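Local atomic coordinates of dephospho-CoA kinase (Mycobacterium paratuberculosis, PDB entry 6N39), a protein that probably phosphorylates the 3'-hydroxyl group of dephospho-CoA with ATP, the last step of coenzyme A biosynthesis. Residues A[45-50]-A[93-98]; A[132-137]-A[203-208]; A[219-224]-A[387-392]. One frame throughout, in Å; residues are numbered along the deposited sequence.

Interaction 1 of 3, residues A[45-50]-A[93-98]; sequences EVVRPG and GIVHPL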
loop_
_atom_site.group_PDB
_atom_site.type_symbol
_atom_site.label_atom_id
_atom_site.label_comp_id
_atom_site.label_asym_id
_atom_site.label_seq_id
_atom_site.Cartn_x
_atom_site.Cartn_y
_atom_site.Cartn_z
ATOM N N GLU A 45 -18.454 4.967 -22.795
ATOM C CA GLU A 45 -18.980 3.870 -23.610
ATOM C C GLU A 45 -20.446 3.577 -23.298
ATOM O O GLU A 45 -21.235 3.306 -24.212
ATOM C CB GLU A 45 -18.137 2.610 -23.420
ATOM C CG GLU A 45 -16.838 2.604 -24.211
ATOM C CD GLU A 45 -15.995 1.366 -23.952
ATOM O OE1 GLU A 45 -16.393 0.530 -23.113
ATOM O OE2 GLU A 45 -14.927 1.229 -24.587
ATOM N N VAL A 46 -20.836 3.627 -22.018
ATOM C CA VAL A 46 -22.212 3.270 -21.652
ATOM C C VAL A 46 -23.233 4.327 -22.048
ATOM O O VAL A 46 -24.443 4.101 -21.888
ATOM C CB VAL A 46 -22.336 2.971 -20.141
ATOM C CG1 VAL A 46 -21.381 1.840 -19.737
ATOM C CG2 VAL A 46 -22.077 4.219 -19.313
ATOM N N VAL A 47 -22.795 5.467 -22.578
ATOM C CA VAL A 47 -23.707 6.501 -23.046
ATOM C C VAL A 47 -23.601 6.704 -24.559
ATOM O O VAL A 47 -24.014 7.737 -25.077
ATOM C CB VAL A 47 -23.485 7.821 -22.283
ATOM C CG1 VAL A 47 -23.896 7.663 -20.832
ATOM C CG2 VAL A 47 -22.025 8.251 -22.367
ATOM N N ARG A 48 -23.060 5.717 -25.277
ATOM C CA ARG A 48 -22.902 5.822 -26.717
ATOM C C ARG A 48 -24.259 5.674 -27.406
ATOM O O ARG A 48 -25.219 5.179 -26.805
ATOM C CB ARG A 48 -21.923 4.762 -27.221
ATOM N N PRO A 49 -24.372 6.124 -28.659
ATOM C CA PRO A 49 -25.648 6.000 -29.375
ATOM C C PRO A 49 -26.161 4.564 -29.393
ATOM O O PRO A 49 -25.396 3.609 -29.551
ATOM C CB PRO A 49 -25.308 6.501 -30.782
ATOM C CG PRO A 49 -24.202 7.476 -30.561
ATOM C CD PRO A 49 -23.387 6.913 -29.424
ATOM N N GLY A 50 -27.474 4.420 -29.203
ATOM C CA GLY A 50 -28.129 3.128 -29.220
ATOM C C GLY A 50 -28.062 2.341 -27.930
ATOM O O GLY A 50 -28.681 1.273 -27.844
ATOM N N GLY A 93 -27.363 7.874 -10.625
ATOM C CA GLY A 93 -28.163 6.665 -10.520
ATOM C C GLY A 93 -28.320 5.954 -11.847
ATOM O O GLY A 93 -28.486 4.729 -11.886
ATOM N N ILE A 94 -28.264 6.703 -12.948
ATOM C CA ILE A 94 -28.309 6.073 -14.266
ATOM C C ILE A 94 -26.949 5.494 -14.644
ATOM O O ILE A 94 -26.843 4.336 -15.068
ATOM C CB ILE A 94 -28.799 7.079 -15.322
ATOM C CG1 ILE A 94 -30.289 7.360 -15.136
ATOM C CG2 ILE A 94 -28.498 6.556 -16.723
ATOM C CD1 ILE A 94 -30.856 8.336 -16.146
ATOM N N VAL A 95 -25.888 6.284 -14.484
ATOM C CA VAL A 95 -24.617 5.966 -15.128
ATOM C C VAL A 95 -23.792 4.994 -14.291
ATOM O O VAL A 95 -23.198 4.049 -14.824
ATOM C CB VAL A 95 -23.837 7.261 -15.422
ATOM C CG1 VAL A 95 -22.402 6.945 -15.848
ATOM C CG2 VAL A 95 -24.545 8.068 -16.496
ATOM N N HIS A 96 -23.726 5.209 -12.975
ATOM C CA HIS A 96 -22.808 4.420 -12.157
ATOM C C HIS A 96 -23.135 2.928 -12.144
ATOM O O HIS A 96 -22.190 2.125 -12.226
ATOM C CB HIS A 96 -22.749 4.994 -10.733
ATOM C CG HIS A 96 -22.055 6.323 -10.646
ATOM N ND1 HIS A 96 -21.804 6.960 -9.447
ATOM C CD2 HIS A 96 -21.563 7.138 -11.611
ATOM C CE1 HIS A 96 -21.192 8.108 -9.678
ATOM N NE2 HIS A 96 -21.032 8.240 -10.983
ATOM N N PRO A 97 -24.395 2.485 -12.054
ATOM C CA PRO A 97 -24.634 1.033 -12.137
ATOM C C PRO A 97 -24.207 0.436 -13.466
ATOM O O PRO A 97 -23.712 -0.695 -13.498
ATOM C CB PRO A 97 -26.144 0.910 -11.910
ATOM C CG PRO A 97 -26.512 2.154 -11.133
ATOM C CD PRO A 97 -25.625 3.220 -11.703
ATOM N N LEU A 98 -24.375 1.173 -14.569
ATOM C CA LEU A 98 -23.953 0.664 -15.869
ATOM C C LEU A 98 -22.439 0.519 -15.933
ATOM O O LEU A 98 -21.924 -0.474 -16.469
ATOM C CB LEU A 98 -24.456 1.587 -16.979
ATOM C CG LEU A 98 -25.972 1.782 -17.048
ATOM C CD1 LEU A 98 -26.316 2.920 -17.983
ATOM C CD2 LEU A 98 -26.646 0.500 -17.496
#
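Val-46 and Leu-98 make the closest approach between the two segments. The contact is apolar. Val-46 CB and Leu-98 CB lie 4.1 Å apart, and the two side chains run obliquely across one another. The CB of each residue points toward the other segment. Val-46 CG1 also reaches the backbone of the helix and lies 4.0 Å from Leu-98 O. This is a van der Waals contact, since a methyl group is no hydrogen-bond donor for that oxygen. The torsion of Val-46 (chi1 -58°) sets CG1 beside its own backbone N, opposite the carbonyl carbon. The other methyl, CG2, then turns to a different partner. It lies 4.4 Å from Val-95 CG1.

A third pair, at the same spacing, joins Val-47 to Val-95. Here Val-47 CG1 meets Val-95 CG2 at 4.4 Å. Val-95 therefore uses one methyl for each valine of the loop. The four touching residues are all partly exposed, and the patch lies at the surface of the kinase part.

The polar bonds belong to the loop itself. Residues 45 to 48 form a type I beta turn, closed by Arg-48 N to Glu-45 O at 3.2 Å. Just beyond the turn, the hydroxyl of Thr-51 hydrogen-bonds to the carbonyl oxygens of Val-46 and Arg-48. These bonds tie the turn to the residues that lead into the next helix.

The contact lies in the CoaE kinase part of the chain, away from the predicted ATP site. The loop links helix 39-45 to helix 52-61, and its two valines rest on helix 87-109. Helix 52-61 joins the same cluster: Leu-57 touches both Val-47 and Ile-94, and Ala-56 also packs on Ile-94.

Interaction 2 of 3, residues A[132-137]-A[203-208]; sequences FPLVVI and VPFAHN
Phe-205 presents the edge of its ring to Pro-133 and Leu-134. Its CE2 atom lies 4.0 Å from Pro-133 O, which sits at the ring edge and in the ring plane. The weakly positive rim of the ring would suit the carbonyl oxygen. CE2 also meets Leu-134 CB at 4.2 Å, again near the plane. The neighbouring CZ atom touches Pro-133 CB at 4.3 Å. All three residues are buried.

Both segments direct these side chains at each other. Phe-205 holds CG opposite its backbone N (chi1 -166°), which extends the ring from the helix toward the 133-134 backbone. The helix is kinked at Pro-204, but the turn that carries the ring is bonded, with His-207 N to Val-203 O at 2.9 Å.

Further out, the strand side is fixed by its neighbours. Leu-134 and Val-136 share backbone hydrogen bonds with strand 10-16, and Val-135 and Ile-137 with strand 179-182. Phe-205 also packs on Leu-10, and Leu-134 on Arg-201. Asn-208 ND2 bonds to Ala-333 O, which joins this end of the helix to the C-terminal part.

The parallel sheet is that of the P-loop NTPase fold. Helix 187-210, which runs from the kinase part into the UPF0157 region, packs here by an aromatic edge against the loop leading into strand 135-139, an inner strand between 10-16 and 179-182.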
loop_
_atom_site.group_PDB
_atom_site.type_symbol
_atom_site.label_atom_id
_atom_site.label_comp_id
_atom_site.label_asym_id
_atom_site.label_seq_id
_atom_site.Cartn_x
_atom_site.Cartn_y
_atom_site.Cartn_z
ATOM N N PHE A 132 -5.497 0.174 -2.666
ATOM C CA PHE A 132 -4.809 -0.731 -3.589
ATOM C C PHE A 132 -3.591 -1.389 -2.953
ATOM O O PHE A 132 -2.916 -0.791 -2.114
ATOM C CB PHE A 132 -4.356 0.005 -4.857
ATOM C CG PHE A 132 -5.495 0.548 -5.674
ATOM C CD1 PHE A 132 -6.081 -0.221 -6.668
ATOM C CD2 PHE A 132 -5.991 1.802 -5.428
ATOM C CE1 PHE A 132 -7.136 0.263 -7.400
ATOM C CE2 PHE A 132 -7.054 2.301 -6.161
ATOM C CZ PHE A 132 -7.620 1.525 -7.149
ATOM N N PRO A 133 -3.283 -2.628 -3.352
ATOM C CA PRO A 133 -2.023 -3.262 -2.918
ATOM C C PRO A 133 -0.776 -2.619 -3.520
ATOM O O PRO A 133 0.333 -2.869 -3.026
ATOM C CB PRO A 133 -2.166 -4.723 -3.389
ATOM C CG PRO A 133 -3.323 -4.751 -4.331
ATOM C CD PRO A 133 -4.186 -3.537 -4.079
ATOM N N LEU A 134 -0.924 -1.797 -4.556
ATOM C CA LEU A 134 0.202 -1.190 -5.248
ATOM C C LEU A 134 -0.325 -0.031 -6.086
ATOM O O LEU A 134 -1.340 -0.175 -6.763
ATOM C CB LEU A 134 0.893 -2.212 -6.147
ATOM C CG LEU A 134 2.210 -1.833 -6.804
ATOM C CD1 LEU A 134 3.331 -1.880 -5.779
ATOM C CD2 LEU A 134 2.482 -2.800 -7.949
ATOM N N VAL A 135 0.372 1.100 -6.051
ATOM C CA VAL A 135 -0.018 2.287 -6.797
ATOM C C VAL A 135 1.168 2.743 -7.644
ATOM O O VAL A 135 2.286 2.898 -7.130
ATOM C CB VAL A 135 -0.499 3.416 -5.858
ATOM C CG1 VAL A 135 -0.810 4.690 -6.639
ATOM C CG2 VAL A 135 -1.764 2.984 -5.071
ATOM N N VAL A 136 0.919 2.943 -8.941
ATOM C CA VAL A 136 1.903 3.463 -9.890
ATOM C C VAL A 136 1.485 4.870 -10.294
ATOM O O VAL A 136 0.337 5.095 -10.700
ATOM C CB VAL A 136 2.019 2.570 -11.138
ATOM C CG1 VAL A 136 3.110 3.104 -12.079
ATOM C CG2 VAL A 136 2.328 1.171 -10.735
ATOM N N ILE A 137 2.399 5.820 -10.187
ATOM C CA ILE A 137 2.102 7.183 -10.605
ATOM C C ILE A 137 3.175 7.619 -11.585
ATOM O O ILE A 137 4.370 7.465 -11.308
ATOM C CB ILE A 137 2.006 8.140 -9.407
ATOM C CG1 ILE A 137 1.015 7.565 -8.385
ATOM C CG2 ILE A 137 1.572 9.515 -9.878
ATOM C CD1 ILE A 137 0.625 8.498 -7.279
ATOM N N VAL A 203 5.142 -9.045 -12.143
ATOM C CA VAL A 203 5.030 -10.484 -12.393
ATOM C C VAL A 203 5.299 -11.299 -11.128
ATOM O O VAL A 203 4.457 -12.141 -10.768
ATOM C CB VAL A 203 5.931 -10.894 -13.572
ATOM C CG1 VAL A 203 6.177 -12.391 -13.552
ATOM C CG2 VAL A 203 5.304 -10.470 -14.926
ATOM N N PRO A 204 6.425 -11.124 -10.424
ATOM C CA PRO A 204 6.622 -11.918 -9.199
ATOM C C PRO A 204 5.630 -11.578 -8.090
ATOM O O PRO A 204 5.243 -12.482 -7.349
ATOM C CB PRO A 204 8.076 -11.607 -8.798
ATOM C CG PRO A 204 8.400 -10.303 -9.472
ATOM C CD PRO A 204 7.604 -10.289 -10.741
ATOM N N PHE A 205 5.182 -10.323 -7.964
ATOM C CA PHE A 205 4.149 -9.984 -6.986
ATOM C C PHE A 205 2.889 -10.815 -7.221
ATOM O O PHE A 205 2.381 -11.480 -6.305
ATOM C CB PHE A 205 3.848 -8.480 -7.065
ATOM C CG PHE A 205 3.046 -7.913 -5.892
ATOM C CD1 PHE A 205 2.639 -8.709 -4.824
ATOM C CD2 PHE A 205 2.713 -6.557 -5.869
ATOM C CE1 PHE A 205 1.907 -8.163 -3.749
ATOM C CE2 PHE A 205 1.982 -6.004 -4.818
ATOM C CZ PHE A 205 1.586 -6.808 -3.742
ATOM N N ALA A 206 2.387 -10.809 -8.459
ATOM C CA ALA A 206 1.185 -11.580 -8.788
ATOM C C ALA A 206 1.412 -13.078 -8.609
ATOM O O ALA A 206 0.538 -13.791 -8.095
ATOM C CB ALA A 206 0.734 -11.285 -10.228
ATOM N N HIS A 207 2.568 -13.582 -9.056
ATOM C CA HIS A 207 2.826 -15.012 -8.924
ATOM C C HIS A 207 2.897 -15.418 -7.459
ATOM O O HIS A 207 2.366 -16.465 -7.070
ATOM C CB HIS A 207 4.123 -15.393 -9.644
ATOM C CG HIS A 207 4.485 -16.831 -9.488
ATOM N ND1 HIS A 207 3.727 -17.849 -10.026
ATOM C CD2 HIS A 207 5.532 -17.426 -8.873
ATOM C CE1 HIS A 207 4.291 -19.009 -9.748
ATOM N NE2 HIS A 207 5.389 -18.781 -9.051
ATOM N N ASN A 208 3.555 -14.599 -6.637
ATOM C CA ASN A 208 3.658 -14.872 -5.210
ATOM C C ASN A 208 2.291 -14.883 -4.560
ATOM O O ASN A 208 2.012 -15.744 -3.719
ATOM C CB ASN A 208 4.543 -13.825 -4.531
ATOM C CG ASN A 208 6.024 -14.082 -4.742
ATOM O OD1 ASN A 208 6.419 -15.156 -5.198
ATOM N ND2 ASN A 208 6.850 -13.108 -4.391
#

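Interaction 3 of 3, residues A[219-224]-A[387-392]; sequences VRLVPP and DAYVAV. With ACT (acetate ion), chain G.
Tyr-389 extends its ring from the helix with CG opposite the backbone N (chi1 -179°), which carries it toward Val-219 and Leu-221. Val-219 has CG1 in the matching place (chi1 -161°), and this methyl meets the root of the ring. The valine and the tyrosine run antiparallel, side by side.

Val-219 CG1 is 3.7 Å from Tyr-389 CG. It also makes a CH-pi contact, 4.2 Å from the ring centroid and 29° off the ring normal. The methyl is therefore off-centre, displaced toward the CB end of the tyrosine.

Leu-221 touches the far end of the same side chain. Its CD2 lies 3.5 Å from Tyr-389 OH and approaches obliquely. The end of the leucine comes nearer to the helix than the direction of its CB suggests.

The hydroxyl donates a hydrogen bond to an acetate ion, Tyr-389 OH to acetate O at 2.6 Å. This oxygen lies in the ring plane, at its edge. Lys-375, Lys-393 and the backbone N of Lys-267 also bind the acetate, so two probably charged amines would help hold the anion. The ion probably came from the crystallisation liquor.

Leu-221 N bonds to Glu-379, and Tyr-389 packs on Ala-378 and Ala-382. Helix 365-382 thus touches both segments.

The contact belongs to the C-terminal GrpB-like (UPF0157) domain. One tyrosine of the last helix bridges Val-219, in a loop, and Leu-221, in a short, weakly bonded strand. Beside it, lysines hold an acetate, which may mark a pocket.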
loop_
_atom_site.group_PDB
_atom_site.type_symbol
_atom_site.label_atom_id
_atom_site.label_comp_id
_atom_site.label_asym_id
_atom_site.label_seq_id
_atom_site.Cartn_x
_atom_site.Cartn_y
_atom_site.Cartn_z
ATOM N N VAL A 219 19.755 -10.869 4.066
ATOM C CA VAL A 219 20.244 -10.745 5.437
ATOM C C VAL A 219 21.167 -9.551 5.614
ATOM O O VAL A 219 21.593 -9.273 6.742
ATOM C CB VAL A 219 20.935 -12.063 5.845
ATOM C CG1 VAL A 219 21.052 -12.193 7.366
ATOM C CG2 VAL A 219 20.163 -13.235 5.274
ATOM N N ARG A 220 21.475 -8.823 4.546
ATOM C CA ARG A 220 22.446 -7.737 4.634
ATOM C C ARG A 220 21.860 -6.547 5.386
ATOM O O ARG A 220 20.778 -6.061 5.059
ATOM C CB ARG A 220 22.891 -7.307 3.234
ATOM N N LEU A 221 22.574 -6.077 6.399
ATOM C CA LEU A 221 22.221 -4.809 7.021
ATOM C C LEU A 221 22.474 -3.657 6.052
ATOM O O LEU A 221 23.453 -3.664 5.300
ATOM C CB LEU A 221 23.039 -4.612 8.293
ATOM C CG LEU A 221 22.855 -5.756 9.298
ATOM C CD1 LEU A 221 23.822 -5.616 10.451
ATOM C CD2 LEU A 221 21.403 -5.768 9.793
ATOM N N VAL A 222 21.583 -2.672 6.065
ATOM C CA VAL A 222 21.763 -1.460 5.267
ATOM C C VAL A 222 21.656 -0.260 6.198
ATOM O O VAL A 222 21.054 -0.346 7.283
ATOM C CB VAL A 222 20.744 -1.370 4.107
ATOM C CG1 VAL A 222 20.913 -2.552 3.155
ATOM C CG2 VAL A 222 19.297 -1.258 4.637
ATOM N N PRO A 223 22.256 0.868 5.819
ATOM C CA PRO A 223 22.046 2.108 6.572
ATOM C C PRO A 223 20.592 2.531 6.480
ATOM O O PRO A 223 19.889 2.146 5.530
ATOM C CB PRO A 223 22.969 3.117 5.867
ATOM C CG PRO A 223 23.927 2.294 5.086
ATOM C CD PRO A 223 23.160 1.073 4.678
ATOM N N PRO A 224 20.090 3.290 7.454
ATOM C CA PRO A 224 18.661 3.618 7.456
ATOM C C PRO A 224 18.254 4.313 6.173
ATOM O O PRO A 224 18.970 5.159 5.642
ATOM C CB PRO A 224 18.510 4.535 8.675
ATOM C CG PRO A 224 19.575 4.071 9.598
ATOM C CD PRO A 224 20.738 3.686 8.717
ATOM N N ASP A 387 18.654 -18.199 9.223
ATOM C CA ASP A 387 18.483 -18.956 10.460
ATOM C C ASP A 387 19.624 -18.687 11.435
ATOM O O ASP A 387 19.390 -18.439 12.623
ATOM C CB ASP A 387 18.384 -20.452 10.149
ATOM C CG ASP A 387 17.071 -20.824 9.473
ATOM O OD1 ASP A 387 16.192 -19.946 9.339
ATOM O OD2 ASP A 387 16.924 -22.000 9.071
ATOM N N ALA A 388 20.869 -18.745 10.948
ATOM C CA ALA A 388 22.022 -18.465 11.801
ATOM C C ALA A 388 21.964 -17.049 12.357
ATOM O O ALA A 388 22.329 -16.808 13.515
ATOM C CB ALA A 388 23.315 -18.679 11.020
ATOM N N TYR A 389 21.498 -16.100 11.541
ATOM C CA TYR A 389 21.365 -14.717 11.983
ATOM C C TYR A 389 20.363 -14.608 13.132
ATOM O O TYR A 389 20.641 -13.988 14.173
ATOM C CB TYR A 389 20.949 -13.859 10.781
ATOM C CG TYR A 389 20.785 -12.398 11.078
ATOM C CD1 TYR A 389 21.885 -11.550 11.136
ATOM C CD2 TYR A 389 19.525 -11.859 11.293
ATOM C CE1 TYR A 389 21.726 -10.201 11.418
ATOM C CE2 TYR A 389 19.356 -10.523 11.570
ATOM C CZ TYR A 389 20.454 -9.698 11.635
ATOM O OH TYR A 389 20.262 -8.371 11.918
ATOM N N VAL A 390 19.194 -15.228 12.959
ATOM C CA VAL A 390 18.170 -15.243 14.000
ATOM C C VAL A 390 18.715 -15.881 15.273
ATOM O O VAL A 390 18.502 -15.371 16.380
ATOM C CB VAL A 390 16.911 -15.975 13.489
ATOM C CG1 VAL A 390 15.905 -16.207 14.629
ATOM C CG2 VAL A 390 16.251 -15.182 12.351
ATOM N N ALA A 391 19.418 -17.010 15.134
ATOM C CA ALA A 391 19.965 -17.708 16.293
ATOM C C ALA A 391 20.965 -16.841 17.050
ATOM O O ALA A 391 20.953 -16.815 18.287
ATOM C CB ALA A 391 20.624 -19.025 15.867
ATOM N N VAL A 392 21.847 -16.134 16.336
ATOM C CA VAL A 392 22.833 -15.315 17.043
ATOM C C VAL A 392 22.151 -14.148 17.756
ATOM O O VAL A 392 22.492 -13.829 18.901
ATOM C CB VAL A 392 23.948 -14.841 16.091
ATOM C CG1 VAL A 392 24.846 -13.824 16.785
ATOM C CG2 VAL A 392 24.778 -16.026 15.639
HETATM C C ACT G . 17.141 -6.344 12.012
HETATM O O ACT G . 17.902 -7.355 12.190
HETATM O OXT ACT G . 17.411 -5.188 11.522
HETATM C CH3 ACT G . 15.651 -6.534 12.467
#

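The three contacts follow one another along the chain, and none nests in or crosses another. Interaction 1 closes first, over a mainly helical loop of 42 residues, and joins the loop after helix 39-45 to helix 87-109. Interaction 2 then closes 65 residues, returning helix 187-210 to the parallel sheet. Interaction 3 opens just before strand 221-222. Its loop is the longest, 162 residues, and brings the beginning of the GrpB-like part to helix 386-411. Interactions 1 and 3 lie on opposite sides of the chain's centre, with centres about 56 Å apart. Interaction 2 lies nearest that centre, close to where the two parts meet.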